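Local atomic coordinates of acyl-CoA hydrolase (Bacillus cereus, PDB entry 1Y7U), a protein that probably hydrolyses long-chain fatty acyl-CoA thioesters, as a coenzyme A-binding acyl-CoA hydrolase of the hot dog fold. Residues A[31-37]-A[75-79]; A[62-68]-A[118-124]; A[84-88]-A[97-101]. All coordinates share one frame; numbering follows the deposited sequence.

Contact 1: residues A[31-37]-A[75-79]; sequences LNDHNTL and PVRSS. With COA (coenzyme A), chain J; SO4 (sulfate ion), chain E.
R77 reaches H34 and N35 and joins two loops of the hot dog fold. Residues 31-37 lead into helix 39-58; residues 75-79 lead from strand 61-71 towards strand 81-91. CB of R77 lies 3.3 Å from ND2 of N35. CG sits beside the main-chain O of N35. With CG anti to the carbonyl carbon (chi1 -55°) and an extended run from CG to NE, the chain carries its head past N35. CD passes between N35 ND2 and a sulfate ion, probably from the crystallisation liquor. NE gives that sulfate an almost straight bond, 3.1 Å to O1 at 176°. NH2 adds a second, to O3. NH1 turns back to the other loop with two weak bonds, to O of H34 and O of N35. P75 CB lies above one face of the guanidinium, towards its rim. R113 also holds the sulfate.

The loops also meet beyond R77. L37 N donates to V76 O (3.1 Å), and L37 CD1 packs on V76 CG1. T36 OG1 donates to O5P of a coenzyme A (3.1 Å) that also binds S95 and R93 of the second subunit, so this end of the contact lines a site shared between chains. N35 OD1 takes two bonds from S78, OG at 3.1 Å and N at 3.2 Å, which come from opposite faces of the amide plane.

Contact 2: residues A[62-68]-A[118-124]; sequences CVTASMD and SFVTFVA. With COA (coenzyme A), chain F.
A classic beta bulge marks this antiparallel pair: A65 and S66 both face T121. T121 O accepts from A65 N (2.7 Å) and from S66 N (3.3 Å), and the two donors come from the same face of its carbonyl plane. On one side of the bulge V63 and V123 exchange two backbone bonds. On the other, T121 N donates to S66 O, and D68 N donates to F119 O. The register therefore shifts by one residue. The N-to-C directions of the two short strand segments lie 142° apart.

The pair belongs to the hot dog sheet, which packs against helix 39-58. T64, M67, V120 and F122 face that helix. CE2 of the F122 ring lies 3.5 Å from CB of T64, and the ring also touches D47 and S51 of the helix. The selenomethionine at M67 bends at chi2 (-72°), which brings SE to 4.0 Å from V120 CG2.

V63, S66, T121 and V123 face the other way and line the coenzyme A pocket. V63 CG1 lies 3.3 Å from C6P of the pantetheine arm. V123 CG2 lies by O4B of the ribose, and T121 CG2 by N3A of the adenine. T64 O accepts from N4P of the ligand at 3.2 Å. A water sits between S66 OG and T121 OG1, 2.7 Å from S66 OG. S66 and M67 also pair with a strand of the second subunit, so the sheet runs on across the interface. At the far end S118 OG makes a weak bond to D68 O, while the carboxylate of D68 forms a salt bridge with R154.

Contact 3: residues A[84-88]-A[97-101]; sequences YESFV and EVFVK
F87 and F99 lie side by side on one face of the hairpin formed by strands 81-91 and 95-105, at the centre of the hot dog sheet. F87 CZ meets F99 CD2 at 3.7 Å, and the ring planes stand 46° apart. F87 takes the position between its backbone N and carbonyl carbon (chi1 44°), which turns its ring towards F99. F87 also makes a cation-pi contact with R19, and F99 meets F119 edge to face. The backbone that carries them is regular. F87 N donates to F99 O, and F99 N to F87 O at 2.9 Å. E85 and K101 make the same two-bond exchange, with K101 N to E85 O at 2.8 Å. The short strand segments run at 163° to each other, close to antiparallel.

The opposite face is close-packed and turned to helix 39-58. V88 CG2 meets V98 CG2 at 4.0 Å, and S86 CB touches both V98 CG1 and V100 CG2. V98 touches A50 and S53 of the helix. S86 OG is buried but bonds to S53 OG, so its hydroxyl is satisfied within the core.

The looser part is the charged end next to F87 and F99. E85 is partly exposed. Its chain and that of K101 are both extended and point the same way, yet their tips form only a weak, long salt bridge, 3.4 Å from K101 NZ to E85 OE2. Each has a stronger partner: R19 of the same chain for E85, and T173 O of the second subunit for K101. The E85-K101 pair therefore probably adds little to a hairpin held mainly by backbone bonds and apolar contacts.

In the fold
Contacts 2 and 3 are buried in one sheet and touch directly: V120 N lies 2.7 Å from V98 O, a probable hydrogen bond between neighbouring strands 112-125 and 95-105. Contact 3 is nested inside the chain loop that contact 2 closes. Both turn apolar side chains towards helix 39-58. Contact 1 is only partly buried and joins loops; its centre is about 27 Å from that of contact 2 and about 23 Å from that of contact 3. Its chemistry is mostly polar, with side chains gripping backbone and sulfate. Contacts 1 and 2 each touch a different coenzyme A, while contact 3 has none in direct contact. All three reach the second subunit.

Contact 1: residues A[31-37]-A[75-79]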
# COMPACT_ATOMS: atom_id res chain seq x y z
N LEU A 31 4.09 6.20 11.27
CA LEU A 31 4.49 6.71 12.58
C LEU A 31 4.91 5.57 13.49
O LEU A 31 4.27 4.52 13.53
CB LEU A 31 3.36 7.50 13.23
CG LEU A 31 3.01 8.80 12.52
CD1 LEU A 31 1.77 9.41 13.14
CD2 LEU A 31 4.18 9.75 12.61
N ASN A 32 6.02 5.75 14.19
CA ASN A 32 6.46 4.71 15.10
C ASN A 32 5.72 4.91 16.41
O ASN A 32 4.76 5.68 16.49
CB ASN A 32 7.98 4.77 15.31
CG ASN A 32 8.44 6.05 15.99
OD1 ASN A 32 9.58 6.47 15.81
ND2 ASN A 32 7.56 6.67 16.77
N ASP A 33 6.22 4.23 17.44
CA ASP A 33 5.67 4.25 18.78
C ASP A 33 5.69 5.60 19.51
O ASP A 33 4.89 5.83 20.41
CB ASP A 33 6.43 3.21 19.60
CG ASP A 33 7.60 2.60 18.82
OD1 ASP A 33 7.39 1.62 18.08
OD2 ASP A 33 8.73 3.11 18.93
N HIS A 34 6.62 6.47 19.12
CA HIS A 34 6.76 7.78 19.76
C HIS A 34 6.10 8.88 18.95
O HIS A 34 6.38 10.06 19.17
CB HIS A 34 8.22 8.14 19.94
CG HIS A 34 8.88 7.40 21.06
ND1 HIS A 34 9.74 6.36 20.86
CD2 HIS A 34 8.75 7.54 22.41
CE1 HIS A 34 10.13 5.88 22.03
NE2 HIS A 34 9.54 6.58 22.98
N ASN A 35 5.21 8.50 18.04
CA ASN A 35 4.53 9.46 17.19
C ASN A 35 5.53 10.32 16.42
O ASN A 35 5.55 11.54 16.53
CB ASN A 35 3.60 10.36 18.01
CG ASN A 35 2.94 11.44 17.17
OD1 ASN A 35 2.36 11.15 16.11
ND2 ASN A 35 3.02 12.68 17.62
N THR A 36 6.39 9.65 15.67
CA THR A 36 7.36 10.33 14.83
C THR A 36 7.59 9.36 13.68
O THR A 36 7.48 8.14 13.86
CB THR A 36 8.69 10.61 15.57
OG1 THR A 36 9.58 11.31 14.69
CG2 THR A 36 9.35 9.33 16.01
N LEU A 37 7.86 9.90 12.50
CA LEU A 37 8.08 9.08 11.32
C LEU A 37 9.26 8.14 11.48
O LEU A 37 10.19 8.42 12.24
CB LEU A 37 8.35 9.97 10.11
CG LEU A 37 7.23 10.72 9.41
CD1 LEU A 37 7.86 11.64 8.37
CD2 LEU A 37 6.26 9.75 8.74
N PRO A 75 11.93 15.77 15.04
CA PRO A 75 10.97 14.71 14.72
C PRO A 75 9.86 15.29 13.87
O PRO A 75 9.63 16.50 13.88
CB PRO A 75 10.47 14.30 16.10
CG PRO A 75 10.42 15.61 16.81
CD PRO A 75 11.76 16.21 16.43
N VAL A 76 9.19 14.43 13.11
CA VAL A 76 8.07 14.83 12.28
C VAL A 76 6.92 14.01 12.83
O VAL A 76 6.90 12.79 12.70
CB VAL A 76 8.30 14.46 10.83
CG1 VAL A 76 7.11 14.89 9.99
CG2 VAL A 76 9.58 15.10 10.34
N ARG A 77 5.97 14.68 13.47
CA ARG A 77 4.84 14.00 14.09
C ARG A 77 3.55 14.03 13.28
O ARG A 77 3.52 14.58 12.18
CB ARG A 77 4.61 14.59 15.48
CG ARG A 77 5.86 14.54 16.33
CD ARG A 77 5.76 15.36 17.60
NE ARG A 77 7.01 15.35 18.37
CZ ARG A 77 7.57 14.25 18.88
NH1 ARG A 77 7.00 13.06 18.71
NH2 ARG A 77 8.70 14.34 19.55
N SER A 78 2.50 13.42 13.82
CA SER A 78 1.21 13.37 13.16
C SER A 78 0.59 14.76 13.03
O SER A 78 -0.18 15.03 12.12
CB SER A 78 0.26 12.47 13.96
OG SER A 78 0.03 13.03 15.24
N SER A 79 0.93 15.63 13.97
CA SER A 79 0.42 17.00 13.97
C SER A 79 1.14 17.80 12.90
O SER A 79 0.81 18.97 12.66
CB SER A 79 0.66 17.65 15.33
OG SER A 79 1.98 17.40 15.79
N1A COA J . 23.24 11.02 15.33
C2A COA J . 23.57 10.04 16.15
N3A COA J . 23.32 10.23 17.43
C4A COA J . 22.81 11.32 17.87
C5A COA J . 22.47 12.27 17.06
C6A COA J . 22.69 12.12 15.78
N6A COA J . 22.38 13.03 14.92
N7A COA J . 21.96 13.21 17.73
C8A COA J . 21.95 12.82 18.96
N9A COA J . 22.49 11.65 19.09
C1B COA J . 22.78 10.87 20.29
C2B COA J . 23.74 11.50 21.19
O2B COA J . 24.96 11.02 20.84
C3B COA J . 23.45 10.85 22.46
O3B COA J . 24.05 9.62 22.41
P3B COA J . 24.60 8.91 23.65
O7A COA J . 24.78 7.57 23.45
O8A COA J . 23.79 9.15 24.74
O9A COA J . 25.90 9.29 23.90
C4B COA J . 21.98 10.85 22.43
O4B COA J . 21.70 10.72 21.12
C5B COA J . 21.51 12.25 22.56
O5B COA J . 21.45 12.77 23.81
P1A COA J . 20.71 14.04 23.84
O1A COA J . 21.59 15.06 23.45
O2A COA J . 20.15 14.12 25.13
O3A COA J . 19.65 13.93 22.77
P2A COA J . 19.10 15.15 22.02
O4A COA J . 20.04 16.05 21.41
O5A COA J . 17.85 15.66 22.47
O6A COA J . 18.83 14.50 20.71
CBP COA J . 17.37 13.03 19.46
CCP COA J . 18.06 13.36 20.74
CDP COA J . 18.23 12.19 18.60
CEP COA J . 16.29 12.20 19.97
CAP COA J . 16.76 14.13 18.62
OAP COA J . 17.70 14.50 17.71
C9P COA J . 15.59 13.73 17.84
O9P COA J . 14.39 13.44 18.41
N8P COA J . 15.75 13.64 16.58
C7P COA J . 14.72 13.20 15.76
C6P COA J . 14.70 11.73 15.46
C5P COA J . 13.40 11.35 14.92
O5P COA J . 12.51 11.12 15.62
N4P COA J . 13.25 11.33 13.67
C3P COA J . 12.91 10.21 12.91
C2P COA J . 12.51 10.76 11.58
S1P COA J . 11.81 12.37 11.71
S SO4 E . 9.54 18.37 19.66
O1 SO4 E . 8.30 18.09 18.86
O2 SO4 E . 9.30 19.57 20.53
O3 SO4 E . 9.84 17.15 20.49
O4 SO4 E . 10.72 18.68 18.79

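Contact 2: residues A[62-68]-A[118-124]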
# COMPACT_ATOMS: atom_id res chain seq x y z
N CYS A 62 17.28 7.23 -14.89
CA CYS A 62 18.34 7.20 -13.89
C CYS A 62 18.25 6.13 -12.83
O CYS A 62 17.21 5.52 -12.61
CB CYS A 62 18.45 8.56 -13.23
SG CYS A 62 18.92 9.83 -14.41
N VAL A 63 19.37 5.93 -12.16
CA VAL A 63 19.52 4.94 -11.10
C VAL A 63 20.20 5.63 -9.91
O VAL A 63 21.04 6.51 -10.09
CB VAL A 63 20.41 3.79 -11.60
CG1 VAL A 63 21.58 3.59 -10.68
CG2 VAL A 63 19.60 2.53 -11.74
N THR A 64 19.86 5.24 -8.70
CA THR A 64 20.48 5.89 -7.55
C THR A 64 21.77 5.21 -7.13
O THR A 64 21.79 4.03 -6.81
CB THR A 64 19.47 6.01 -6.34
OG1 THR A 64 20.19 6.04 -5.11
CG2 THR A 64 18.47 4.89 -6.34
N ALA A 65 22.86 5.98 -7.17
CA ALA A 65 24.19 5.49 -6.84
C ALA A 65 24.53 5.58 -5.36
O ALA A 65 25.18 4.69 -4.81
CB ALA A 65 25.24 6.24 -7.64
N SER A 66 24.10 6.65 -4.70
CA SER A 66 24.42 6.76 -3.29
C SER A 66 23.55 7.75 -2.54
O SER A 66 22.87 8.59 -3.12
CB SER A 66 25.89 7.17 -3.12
OG SER A 66 26.12 8.49 -3.60
N MSE A 67 23.59 7.63 -1.22
CA MSE A 67 22.86 8.50 -0.32
C MSE A 67 23.91 9.08 0.62
O MSE A 67 24.72 8.34 1.18
CB MSE A 67 21.85 7.71 0.50
CG MSE A 67 20.39 8.05 0.24
SE MSE A 67 19.81 9.76 0.92
CE MSE A 67 17.91 9.57 0.58
N ASP A 68 23.92 10.40 0.79
CA ASP A 68 24.88 11.01 1.70
C ASP A 68 24.34 10.77 3.12
O ASP A 68 23.15 10.53 3.29
CB ASP A 68 24.98 12.51 1.43
CG ASP A 68 26.35 13.06 1.74
OD1 ASP A 68 27.18 13.13 0.81
OD2 ASP A 68 26.61 13.40 2.91
N SER A 118 20.01 16.36 2.51
CA SER A 118 21.00 15.40 2.06
C SER A 118 21.24 15.54 0.56
O SER A 118 20.61 16.36 -0.11
CB SER A 118 20.55 13.97 2.38
OG SER A 118 21.61 13.05 2.20
N PHE A 119 22.18 14.76 0.05
CA PHE A 119 22.49 14.78 -1.36
C PHE A 119 22.37 13.35 -1.82
O PHE A 119 22.89 12.44 -1.18
CB PHE A 119 23.90 15.28 -1.62
CG PHE A 119 24.12 16.70 -1.20
CD1 PHE A 119 24.29 17.02 0.15
CD2 PHE A 119 24.16 17.72 -2.14
CE1 PHE A 119 24.50 18.35 0.55
CE2 PHE A 119 24.36 19.04 -1.76
CZ PHE A 119 24.53 19.36 -0.42
N VAL A 120 21.67 13.14 -2.93
CA VAL A 120 21.52 11.80 -3.45
C VAL A 120 22.20 11.82 -4.80
O VAL A 120 22.00 12.74 -5.59
CB VAL A 120 20.04 11.42 -3.61
CG1 VAL A 120 19.92 9.91 -3.83
CG2 VAL A 120 19.25 11.85 -2.39
N THR A 121 23.03 10.82 -5.06
CA THR A 121 23.74 10.77 -6.33
C THR A 121 23.07 9.80 -7.29
O THR A 121 22.78 8.66 -6.92
CB THR A 121 25.21 10.33 -6.11
OG1 THR A 121 25.84 11.20 -5.17
CG2 THR A 121 25.98 10.37 -7.42
N PHE A 122 22.81 10.27 -8.51
CA PHE A 122 22.19 9.45 -9.54
C PHE A 122 23.08 9.33 -10.77
O PHE A 122 23.85 10.25 -11.08
CB PHE A 122 20.83 10.04 -9.96
CG PHE A 122 19.73 9.84 -8.95
CD1 PHE A 122 19.57 10.74 -7.90
CD2 PHE A 122 18.88 8.74 -9.04
CE1 PHE A 122 18.57 10.54 -6.95
CE2 PHE A 122 17.88 8.54 -8.10
CZ PHE A 122 17.72 9.44 -7.05
N VAL A 123 22.99 8.21 -11.47
CA VAL A 123 23.78 7.99 -12.68
C VAL A 123 22.83 7.68 -13.84
O VAL A 123 22.03 6.75 -13.76
CB VAL A 123 24.75 6.80 -12.55
CG1 VAL A 123 25.40 6.50 -13.89
CG2 VAL A 123 25.80 7.10 -11.50
N ALA A 124 22.94 8.46 -14.91
CA ALA A 124 22.09 8.26 -16.07
C ALA A 124 22.59 7.05 -16.86
O ALA A 124 23.77 6.94 -17.15
CB ALA A 124 22.10 9.50 -16.95
N1A COA F . 28.69 7.21 -5.19
C2A COA F . 28.60 8.32 -5.96
N3A COA F . 28.82 8.25 -7.30
C4A COA F . 29.14 7.10 -7.86
C5A COA F . 29.20 5.98 -7.11
C6A COA F . 28.97 6.01 -5.75
N6A COA F . 28.72 4.92 -5.03
N7A COA F . 29.52 5.01 -7.93
C8A COA F . 29.63 5.48 -9.14
N9A COA F . 29.42 6.78 -9.13
C1B COA F . 29.37 7.62 -10.33
C2B COA F . 30.60 8.45 -10.59
O2B COA F . 30.35 9.72 -10.06
C3B COA F . 30.74 8.53 -12.09
O3B COA F . 30.42 9.83 -12.35
P3B COA F . 30.86 10.76 -13.47
O7A COA F . 29.95 11.80 -13.45
O8A COA F . 30.91 10.31 -14.79
O9A COA F . 32.07 11.35 -13.17
C4B COA F . 29.61 7.64 -12.55
O4B COA F . 29.36 6.82 -11.46
C5B COA F . 29.93 6.75 -13.70
O5B COA F . 30.34 5.50 -13.21
P1A COA F . 31.15 4.43 -14.06
O1A COA F . 32.47 4.16 -13.49
O2A COA F . 31.35 4.89 -15.44
O3A COA F . 30.38 3.05 -14.00
P2A COA F . 29.75 2.30 -12.75
O4A COA F . 30.60 2.28 -11.56
O5A COA F . 29.51 0.95 -13.21
O6A COA F . 28.36 3.00 -12.43
CBP COA F . 27.08 1.97 -10.60
CCP COA F . 27.15 2.38 -12.07
CDP COA F . 28.42 1.62 -10.02
CEP COA F . 26.51 3.11 -9.79
CAP COA F . 26.40 0.60 -10.51
OAP COA F . 27.31 -0.39 -10.09
C9P COA F . 24.95 0.36 -10.23
O9P COA F . 24.11 0.07 -11.28
N8P COA F . 24.52 0.44 -9.01
C7P COA F . 23.21 0.93 -8.71
C6P COA F . 22.10 0.49 -9.64
C5P COA F . 20.76 0.45 -8.98
O5P COA F . 19.86 -0.30 -9.41
N4P COA F . 20.61 1.24 -7.94
C3P COA F . 19.65 0.94 -6.94
C2P COA F . 20.19 -0.14 -6.05
S1P COA F . 19.31 -1.65 -6.26
O HOH W 1 25.65 10.87 -2.37

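Contact 3: residues A[84-88]-A[97-101]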
# COMPACT_ATOMS: atom_id res chain seq x y z
N TYR A 84 8.94 17.95 0.59
CA TYR A 84 10.28 17.69 0.13
C TYR A 84 10.56 18.61 -1.04
O TYR A 84 9.65 18.96 -1.79
CB TYR A 84 10.42 16.24 -0.35
CG TYR A 84 9.99 15.22 0.66
CD1 TYR A 84 8.64 14.96 0.89
CD2 TYR A 84 10.93 14.53 1.41
CE1 TYR A 84 8.24 14.06 1.87
CE2 TYR A 84 10.54 13.62 2.39
CZ TYR A 84 9.19 13.40 2.62
OH TYR A 84 8.80 12.54 3.61
N GLU A 85 11.81 19.03 -1.18
CA GLU A 85 12.19 19.87 -2.29
C GLU A 85 13.51 19.30 -2.75
O GLU A 85 14.35 18.93 -1.94
CB GLU A 85 12.38 21.33 -1.90
CG GLU A 85 12.80 22.20 -3.08
CD GLU A 85 13.02 23.65 -2.70
OE1 GLU A 85 13.52 24.42 -3.56
OE2 GLU A 85 12.68 24.03 -1.56
N SER A 86 13.68 19.20 -4.06
CA SER A 86 14.91 18.66 -4.58
C SER A 86 15.24 19.23 -5.95
O SER A 86 14.35 19.56 -6.75
CB SER A 86 14.81 17.13 -4.65
OG SER A 86 13.83 16.72 -5.60
N PHE A 87 16.53 19.36 -6.21
CA PHE A 87 17.02 19.83 -7.49
C PHE A 87 18.46 19.39 -7.63
O PHE A 87 19.14 19.11 -6.64
CB PHE A 87 16.92 21.36 -7.61
CG PHE A 87 17.37 22.09 -6.39
CD1 PHE A 87 16.47 22.41 -5.38
CD2 PHE A 87 18.71 22.44 -6.23
CE1 PHE A 87 16.89 23.05 -4.22
CE2 PHE A 87 19.14 23.08 -5.09
CZ PHE A 87 18.23 23.39 -4.08
N VAL A 88 18.91 19.28 -8.87
CA VAL A 88 20.27 18.89 -9.17
C VAL A 88 21.15 20.12 -8.95
O VAL A 88 20.76 21.21 -9.36
CB VAL A 88 20.36 18.46 -10.64
CG1 VAL A 88 21.77 18.05 -10.99
CG2 VAL A 88 19.40 17.32 -10.89
N GLU A 97 24.40 15.19 -8.64
CA GLU A 97 24.07 15.20 -7.22
C GLU A 97 22.82 16.01 -7.00
O GLU A 97 22.75 17.18 -7.37
CB GLU A 97 25.20 15.76 -6.39
CG GLU A 97 26.31 14.77 -6.17
CD GLU A 97 27.11 15.12 -4.96
OE1 GLU A 97 26.65 14.83 -3.84
OE2 GLU A 97 28.21 15.69 -5.11
N VAL A 98 21.84 15.38 -6.38
CA VAL A 98 20.58 16.03 -6.12
C VAL A 98 20.45 16.38 -4.66
O VAL A 98 20.59 15.52 -3.78
CB VAL A 98 19.41 15.12 -6.53
CG1 VAL A 98 18.09 15.87 -6.37
CG2 VAL A 98 19.60 14.65 -7.97
N PHE A 99 20.22 17.66 -4.39
CA PHE A 99 20.05 18.12 -3.03
C PHE A 99 18.59 17.89 -2.67
O PHE A 99 17.69 18.07 -3.50
CB PHE A 99 20.36 19.61 -2.92
CG PHE A 99 20.11 20.18 -1.57
CD1 PHE A 99 20.94 19.84 -0.49
CD2 PHE A 99 19.01 21.01 -1.33
CE1 PHE A 99 20.66 20.32 0.80
CE2 PHE A 99 18.73 21.49 -0.05
CZ PHE A 99 19.56 21.14 1.02
N VAL A 100 18.35 17.46 -1.43
CA VAL A 100 16.99 17.22 -0.99
C VAL A 100 16.79 17.88 0.35
O VAL A 100 17.61 17.74 1.26
CB VAL A 100 16.69 15.73 -0.85
CG1 VAL A 100 15.21 15.54 -0.58
CG2 VAL A 100 17.09 15.00 -2.12
N LYS A 101 15.68 18.58 0.46
CA LYS A 101 15.34 19.33 1.65
C LYS A 101 14.00 18.82 2.20
O LYS A 101 13.03 18.68 1.46
CB LYS A 101 15.29 20.78 1.22
CG LYS A 101 14.79 21.79 2.18
CD LYS A 101 14.76 23.09 1.41
CE LYS A 101 13.97 24.15 2.11
NZ LYS A 101 13.97 25.37 1.26